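Local atomic coordinates of FMN reductase (NADPH) (Bacillus subtilis, PDB entry 3N2S), a protein that uses NADPH to reduce flavin mononucleotide, and also reduces nitroaromatic compounds, quinones and azo dyes, working as a homodimer. Residues 29-32 with 33-37; 207-210 with 211-214; 234-237 with 238-242. All coordinates share one frame; numbering follows the deposited sequence.

All three contacts are local and helical, and they follow one another along the chain. Contact 1 closes helix 24-35, contact 2 closes helix 191-213 and contact 3 opens helix 237-243. None touches another. By nearest atoms contacts 2 and 3 are closest, about 17 Å apart. Contacts 1 and 3 lie on opposite sides of the chain's centre, their own centres about 30 Å apart, and both touch the second subunit. The shared reference point is FMN. The side chains of Ala36 in contact 1 and Tyr209 in contact 2 each come within about 7 Å of a bound flavin, and Leu237 in contact 3 within about 11 Å.

Contact 1: 29-32 with 33-37; sequences TLVK and SAQAA
Thr29 and Ser33 meet through one carbonyl oxygen. Thr29 O accepts Ser33 N at 2.9 Å and also the hydroxyl Ser33 OG at 2.8 Å. The two donors come from opposite faces of the carbonyl plane, and the hydroxyl stands well above it. Ser33 OG lies beside its own backbone N, anti to the carbonyl carbon (chi1 -68°), which folds it back one turn. The bond satisfies a hydroxyl on a buried residue. Thr29's own hydroxyl, OG1, turns back to the carbonyl of Glu25.

Leu30 contributes its backbone here. Leu30 O takes Ala34 N at 3.0 Å, and Ala34 CB rests 3.5 Å from the same oxygen. The Leu30 side chain packs on Met121 and Ala125 of helix 104-127.

Val31 O receives Gln35 N at 2.9 Å, in a bond of 165° at the hydrogen. The methylene Gln35 CG packs 3.4 Å from Val31 O. The side chains of Val31 and Gln35 cross obliquely. Val31 also meets Tyr182 of the second subunit.

At Lys32 the pattern slackens. Lys32 O reaches Ala36 N at 3.1 Å, but the bond is bent and weak.

Two carbonyls then turn to the partner chain: Gln35 O and Ala37 O both accept from Arg175 of the second subunit, a residue of the FMN pocket. The arrangement is the last turns of an alpha helix that runs into the FMN-binding residues Ser38, Thr39 and Ser40 of the dimeric nitroreductase fold.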
loop_
_atom_site.group_PDB
_atom_site.type_symbol
_atom_site.label_atom_id
_atom_site.label_comp_id
_atom_site.label_asym_id
_atom_site.label_seq_id
_atom_site.Cartn_x
_atom_site.Cartn_y
_atom_site.Cartn_z
ATOM N N THR A 29 -19.913 1.597 -2.453
ATOM C CA THR A 29 -19.234 2.694 -1.746
ATOM C C THR A 29 -17.778 2.293 -1.419
ATOM O O THR A 29 -16.873 3.092 -1.641
ATOM C CB THR A 29 -20.047 3.092 -0.507
ATOM O OG1 THR A 29 -21.308 3.585 -0.939
ATOM C CG2 THR A 29 -19.364 4.143 0.345
ATOM N N LEU A 30 -17.574 1.050 -0.935
ATOM C CA LEU A 30 -16.249 0.515 -0.602
ATOM C C LEU A 30 -15.330 0.471 -1.828
ATOM O O LEU A 30 -14.182 0.912 -1.746
ATOM C CB LEU A 30 -16.374 -0.876 0.038
ATOM C CG LEU A 30 -16.973 -0.924 1.441
ATOM C CD1 LEU A 30 -17.116 -2.335 1.912
ATOM C CD2 LEU A 30 -16.173 -0.091 2.418
ATOM N N VAL A 31 -15.849 -0.020 -2.966
ATOM C CA VAL A 31 -15.106 -0.098 -4.228
ATOM C C VAL A 31 -14.743 1.315 -4.737
ATOM O O VAL A 31 -13.581 1.567 -5.053
ATOM C CB VAL A 31 -15.829 -0.964 -5.295
ATOM C CG1 VAL A 31 -15.134 -0.865 -6.659
ATOM C CG2 VAL A 31 -15.926 -2.424 -4.841
ATOM N N LYS A 32 -15.717 2.230 -4.789
ATOM C CA LYS A 32 -15.471 3.627 -5.208
ATOM C C LYS A 32 -14.432 4.300 -4.301
ATOM O O LYS A 32 -13.587 5.050 -4.788
ATOM C CB LYS A 32 -16.781 4.456 -5.213
ATOM C CG LYS A 32 -17.735 4.083 -6.357
ATOM C CD LYS A 32 -19.088 4.795 -6.243
ATOM C CE LYS A 32 -19.037 6.296 -6.400
ATOM N NZ LYS A 32 -20.285 6.941 -5.911
ATOM N N SER A 33 -14.512 4.044 -2.985
ATOM C CA SER A 33 -13.565 4.601 -2.018
ATOM C C SER A 33 -12.153 4.107 -2.311
ATOM O O SER A 33 -11.217 4.909 -2.339
ATOM C CB SER A 33 -13.966 4.226 -0.596
ATOM O OG SER A 33 -15.174 4.883 -0.245
ATOM N N ALA A 34 -12.014 2.801 -2.568
ATOM C CA ALA A 34 -10.747 2.156 -2.936
ATOM C C ALA A 34 -10.181 2.829 -4.189
ATOM O O ALA A 34 -9.034 3.266 -4.187
ATOM C CB ALA A 34 -10.984 0.668 -3.207
ATOM N N GLN A 35 -11.020 2.961 -5.251
ATOM C CA GLN A 35 -10.596 3.554 -6.514
ATOM C C GLN A 35 -10.123 4.991 -6.407
ATOM O O GLN A 35 -9.282 5.399 -7.200
ATOM C CB GLN A 35 -11.715 3.453 -7.569
ATOM C CG GLN A 35 -12.032 2.031 -8.004
ATOM C CD GLN A 35 -12.935 2.085 -9.196
ATOM O OE1 GLN A 35 -12.478 2.152 -10.345
ATOM N NE2 GLN A 35 -14.223 2.003 -8.935
ATOM N N ALA A 36 -10.646 5.755 -5.428
ATOM C CA ALA A 36 -10.326 7.176 -5.230
ATOM C C ALA A 36 -8.887 7.432 -4.770
ATOM O O ALA A 36 -8.437 8.569 -4.800
ATOM C CB ALA A 36 -11.312 7.786 -4.239
ATOM N N ALA A 37 -8.156 6.380 -4.350
ATOM C CA ALA A 37 -6.762 6.521 -3.903
ATOM C C ALA A 37 -5.880 7.014 -5.045
ATOM O O ALA A 37 -6.171 6.766 -6.216
ATOM C CB ALA A 37 -6.231 5.169 -3.398
#

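Contact 2: 207-210 with 211-214; sequences DYYR and ERTN
Thr213 meets Tyr209 through two bonds to a single oxygen. Tyr209 O accepts the hydroxyl Thr213 OG1 at 2.6 Å and Thr213 N at 2.8 Å, from opposite faces of the carbonyl plane. The hydroxyl stands above that plane. It can reach the oxygen because OG1 sits between its own backbone N and carbonyl carbon (chi1 67°). OG1 has a second partner, the backbone N of Arg217. A valine here would probably leave Arg217 N without that acceptor and Tyr209 O with one donor fewer.

The Arg212 side chain lies alongside Tyr209, pointing the same way, and crosses Tyr208 at a slant. Its NH1 lies 3.8 Å from Tyr209 CE1, at the edge of that ring, and equally far from Tyr208 CE2. Its CD meets the same Tyr209 edge at CD1, 4.0 Å away. The guanidinium is nearly perpendicular to the Tyr208 ring (89°). Arg212 CB lies loosely over one face of that ring.

Further out, Arg210 and Asp207 form a salt bridge three residues apart on the helix. Arg210 NH1 and NH2 both grip Asp207 OD2, at 2.7 and 2.8 Å, within the guanidinium plane. Lys203 holds the other oxygen, OD1, so the carboxylate probably shares its charge between two bases.

A Schellman motif ends the helix, with Asn214 at positive phi. This is the C-terminal end of helix 191-213. Tyr208 and Tyr209 lie against the loop at Lys173, Tyr209 OH bonds Gln224 of helix 221-229, and the Tyr209 ring packs on Tyr42 of the second subunit.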
loop_
_atom_site.group_PDB
_atom_site.type_symbol
_atom_site.label_atom_id
_atom_site.label_comp_id
_atom_site.label_asym_id
_atom_site.label_seq_id
_atom_site.Cartn_x
_atom_site.Cartn_y
_atom_site.Cartn_z
ATOM N N ASP A 207 3.672 -6.328 28.704
ATOM C CA ASP A 207 2.621 -5.869 29.636
ATOM C C ASP A 207 1.235 -6.004 29.010
ATOM O O ASP A 207 0.291 -6.429 29.685
ATOM C CB ASP A 207 2.832 -4.406 30.070
ATOM C CG ASP A 207 3.964 -4.114 31.048
ATOM O OD1 ASP A 207 4.246 -2.923 31.276
ATOM O OD2 ASP A 207 4.622 -5.078 31.515
ATOM N N TYR A 208 1.109 -5.639 27.725
ATOM C CA TYR A 208 -0.141 -5.744 26.977
ATOM C C TYR A 208 -0.661 -7.197 26.974
ATOM O O TYR A 208 -1.843 -7.424 27.272
ATOM C CB TYR A 208 0.045 -5.226 25.536
ATOM C CG TYR A 208 -1.169 -5.421 24.659
ATOM C CD1 TYR A 208 -2.221 -4.512 24.684
ATOM C CD2 TYR A 208 -1.289 -6.538 23.837
ATOM C CE1 TYR A 208 -3.351 -4.697 23.899
ATOM C CE2 TYR A 208 -2.422 -6.740 23.054
ATOM C CZ TYR A 208 -3.441 -5.809 23.078
ATOM O OH TYR A 208 -4.532 -5.988 22.274
ATOM N N TYR A 209 0.202 -8.165 26.617
ATOM C CA TYR A 209 -0.201 -9.573 26.613
ATOM C C TYR A 209 -0.544 -10.095 27.999
ATOM O O TYR A 209 -1.513 -10.843 28.128
ATOM C CB TYR A 209 0.819 -10.474 25.910
ATOM C CG TYR A 209 0.905 -10.227 24.423
ATOM C CD1 TYR A 209 -0.244 -10.145 23.643
ATOM C CD2 TYR A 209 2.135 -10.098 23.787
ATOM C CE1 TYR A 209 -0.174 -9.914 22.270
ATOM C CE2 TYR A 209 2.219 -9.890 22.409
ATOM C CZ TYR A 209 1.060 -9.766 21.661
ATOM O OH TYR A 209 1.117 -9.560 20.307
ATOM N N ARG A 210 0.239 -9.702 29.023
ATOM C CA ARG A 210 -0.013 -10.087 30.416
ATOM C C ARG A 210 -1.413 -9.627 30.814
ATOM O O ARG A 210 -2.210 -10.453 31.256
ATOM C CB ARG A 210 1.048 -9.480 31.345
ATOM C CG ARG A 210 1.379 -10.328 32.579
ATOM C CD ARG A 210 2.476 -9.722 33.451
ATOM N NE ARG A 210 3.670 -9.353 32.681
ATOM C CZ ARG A 210 4.017 -8.103 32.388
ATOM N NH1 ARG A 210 3.276 -7.083 32.814
ATOM N NH2 ARG A 210 5.104 -7.860 31.667
ATOM N N GLU A 211 -1.742 -8.341 30.547
ATOM C CA GLU A 211 -3.039 -7.714 30.831
ATOM C C GLU A 211 -4.194 -8.386 30.070
ATOM O O GLU A 211 -5.187 -8.765 30.694
ATOM C CB GLU A 211 -2.986 -6.188 30.548
ATOM C CG GLU A 211 -4.128 -5.381 31.152
ATOM C CD GLU A 211 -3.952 -3.869 31.191
ATOM O OE1 GLU A 211 -4.722 -3.161 30.500
ATOM O OE2 GLU A 211 -3.080 -3.387 31.952
ATOM N N ARG A 212 -4.043 -8.552 28.736
ATOM C CA ARG A 212 -5.018 -9.142 27.814
ATOM C C ARG A 212 -5.325 -10.629 28.108
ATOM O O ARG A 212 -6.485 -11.037 28.023
ATOM C CB ARG A 212 -4.530 -8.930 26.353
ATOM C CG ARG A 212 -5.195 -9.781 25.269
ATOM C CD ARG A 212 -4.163 -10.360 24.311
ATOM N NE ARG A 212 -4.791 -11.158 23.261
ATOM C CZ ARG A 212 -4.643 -10.945 21.957
ATOM N NH1 ARG A 212 -3.852 -9.968 21.521
ATOM N NH2 ARG A 212 -5.272 -11.713 21.079
ATOM N N THR A 213 -4.284 -11.432 28.417
ATOM C CA THR A 213 -4.393 -12.874 28.681
ATOM C C THR A 213 -4.444 -13.235 30.177
ATOM O O THR A 213 -4.449 -14.424 30.502
ATOM C CB THR A 213 -3.238 -13.644 28.007
ATOM O OG1 THR A 213 -2.007 -13.295 28.647
ATOM C CG2 THR A 213 -3.164 -13.420 26.501
ATOM N N ASN A 214 -4.453 -12.230 31.081
ATOM C CA ASN A 214 -4.458 -12.429 32.541
ATOM C C ASN A 214 -3.258 -13.299 33.006
ATOM O O ASN A 214 -3.430 -14.258 33.769
ATOM C CB ASN A 214 -5.814 -12.979 33.047
ATOM C CG ASN A 214 -6.999 -12.106 32.719
ATOM O OD1 ASN A 214 -7.661 -12.278 31.688
ATOM N ND2 ASN A 214 -7.304 -11.163 33.598
#

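Contact 3: 234-237 with 238-242; sequences RTYL and NDYVK
Thr235 O and Asn238 N form one of the backbone bonds that start a helix here, at 3.0 Å. It overlaps a type I turn from Arg234 to Leu237. Tyr236 O accepts Tyr240 N at 2.8 Å in the carbonyl plane, and Asp239 N weakly. Leu237 O takes Val241 N at 3.0 Å, almost straight at 170°.

One water donates to both Arg234 O and Asn238 OD1, the latter at 2.8 Å. OD1 also accepts from the backbone N of Thr104 of the second subunit.

The apolar contacts gather round the two tyrosines. Tyr236 CD1 touches Tyr240 CB at 3.7 Å. Tyr236 CG sits between its backbone N and carbonyl carbon (chi1 86°), which brings the side chain alongside Tyr240. Leu237 CG covers one face of the Tyr236 ring, offset toward its rim. Leu237 CD2 lies 4.4 Å from Tyr240 CD2, a looser contact.

The tyrosine hydroxyls bond to other parts of the chain: Tyr236 OH to Arg139 O and Leu142 N, Tyr240 OH to Thr146. Leu237 and Tyr240 pack the first turn of helix 237-243 on Leu142 of helix 142-149, while Asn238 and Val241 meet Thr104 of the second subunit.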
loop_
_atom_site.group_PDB
_atom_site.type_symbol
_atom_site.label_atom_id
_atom_site.label_comp_id
_atom_site.label_asym_id
_atom_site.label_seq_id
_atom_site.Cartn_x
_atom_site.Cartn_y
_atom_site.Cartn_z
ATOM N N ARG A 234 7.482 -18.630 2.892
ATOM C CA ARG A 234 6.928 -18.457 1.535
ATOM C C ARG A 234 8.023 -18.184 0.471
ATOM O O ARG A 234 7.876 -17.306 -0.399
ATOM C CB ARG A 234 5.827 -17.374 1.507
ATOM C CG ARG A 234 4.623 -17.691 2.396
ATOM C CD ARG A 234 3.736 -16.475 2.603
ATOM N NE ARG A 234 2.655 -16.753 3.557
ATOM C CZ ARG A 234 1.976 -15.823 4.225
ATOM N NH1 ARG A 234 2.244 -14.537 4.044
ATOM N NH2 ARG A 234 1.031 -16.172 5.081
ATOM N N THR A 235 9.129 -18.948 0.558
ATOM C CA THR A 235 10.279 -18.843 -0.372
ATOM C C THR A 235 9.885 -19.087 -1.845
ATOM O O THR A 235 10.467 -18.460 -2.731
ATOM C CB THR A 235 11.417 -19.790 0.070
ATOM O OG1 THR A 235 10.993 -21.142 -0.094
ATOM C CG2 THR A 235 11.836 -19.559 1.498
ATOM N N TYR A 236 8.875 -19.952 -2.094
ATOM C CA TYR A 236 8.348 -20.287 -3.427
ATOM C C TYR A 236 7.923 -19.033 -4.219
ATOM O O TYR A 236 7.896 -19.071 -5.451
ATOM C CB TYR A 236 7.188 -21.305 -3.328
ATOM C CG TYR A 236 5.821 -20.675 -3.104
ATOM C CD1 TYR A 236 4.972 -20.413 -4.170
ATOM C CD2 TYR A 236 5.394 -20.318 -1.824
ATOM C CE1 TYR A 236 3.735 -19.800 -3.978
ATOM C CE2 TYR A 236 4.152 -19.705 -1.618
ATOM C CZ TYR A 236 3.325 -19.459 -2.700
ATOM O OH TYR A 236 2.102 -18.879 -2.524
ATOM N N LEU A 237 7.549 -17.938 -3.505
ATOM C CA LEU A 237 7.137 -16.680 -4.137
ATOM C C LEU A 237 8.243 -16.040 -4.976
ATOM O O LEU A 237 7.934 -15.335 -5.926
ATOM C CB LEU A 237 6.552 -15.685 -3.124
ATOM C CG LEU A 237 5.186 -16.092 -2.505
ATOM C CD1 LEU A 237 4.808 -15.170 -1.366
ATOM C CD2 LEU A 237 4.079 -16.066 -3.565
ATOM N N ASN A 238 9.524 -16.289 -4.650
ATOM C CA ASN A 238 10.673 -15.775 -5.423
ATOM C C ASN A 238 10.495 -16.133 -6.898
ATOM O O ASN A 238 10.588 -15.256 -7.764
ATOM C CB ASN A 238 11.996 -16.379 -4.895
ATOM C CG ASN A 238 12.387 -15.959 -3.507
ATOM O OD1 ASN A 238 11.717 -15.153 -2.842
ATOM N ND2 ASN A 238 13.481 -16.522 -3.024
ATOM N N ASP A 239 10.151 -17.417 -7.167
ATOM C CA ASP A 239 9.923 -17.913 -8.515
ATOM C C ASP A 239 8.490 -17.771 -8.948
ATOM O O ASP A 239 8.270 -17.500 -10.125
ATOM C CB ASP A 239 10.359 -19.386 -8.651
ATOM C CG ASP A 239 11.845 -19.588 -8.382
ATOM O OD1 ASP A 239 12.663 -18.755 -8.857
ATOM O OD2 ASP A 239 12.189 -20.560 -7.691
ATOM N N TYR A 240 7.510 -17.992 -8.038
ATOM C CA TYR A 240 6.092 -17.920 -8.412
ATOM C C TYR A 240 5.663 -16.550 -8.937
ATOM O O TYR A 240 4.908 -16.499 -9.914
ATOM C CB TYR A 240 5.146 -18.437 -7.311
ATOM C CG TYR A 240 3.715 -18.506 -7.785
ATOM C CD1 TYR A 240 3.264 -19.586 -8.537
ATOM C CD2 TYR A 240 2.837 -17.447 -7.569
ATOM C CE1 TYR A 240 1.970 -19.619 -9.040
ATOM C CE2 TYR A 240 1.544 -17.464 -8.079
ATOM C CZ TYR A 240 1.112 -18.558 -8.801
ATOM O OH TYR A 240 -0.160 -18.563 -9.307
ATOM N N VAL A 241 6.133 -15.444 -8.310
ATOM C CA VAL A 241 5.756 -14.114 -8.830
ATOM C C VAL A 241 6.239 -13.915 -10.289
ATOM O O VAL A 241 5.504 -13.368 -11.101
ATOM C CB VAL A 241 6.058 -12.908 -7.891
ATOM C CG1 VAL A 241 5.501 -13.140 -6.488
ATOM C CG2 VAL A 241 7.536 -12.574 -7.844
ATOM N N LYS A 242 7.454 -14.406 -10.605
ATOM C CA LYS A 242 8.066 -14.373 -11.948
ATOM C C LYS A 242 7.240 -15.174 -12.949
ATOM O O LYS A 242 7.056 -14.720 -14.077
ATOM C CB LYS A 242 9.514 -14.897 -11.897
ATOM C CG LYS A 242 10.472 -13.987 -11.140
ATOM C CD LYS A 242 11.840 -14.623 -10.988
ATOM C CE LYS A 242 12.731 -13.861 -10.028
ATOM N NZ LYS A 242 13.203 -12.556 -10.579
HETATM O O HOH W 1 9.578 -15.317 -1.080
#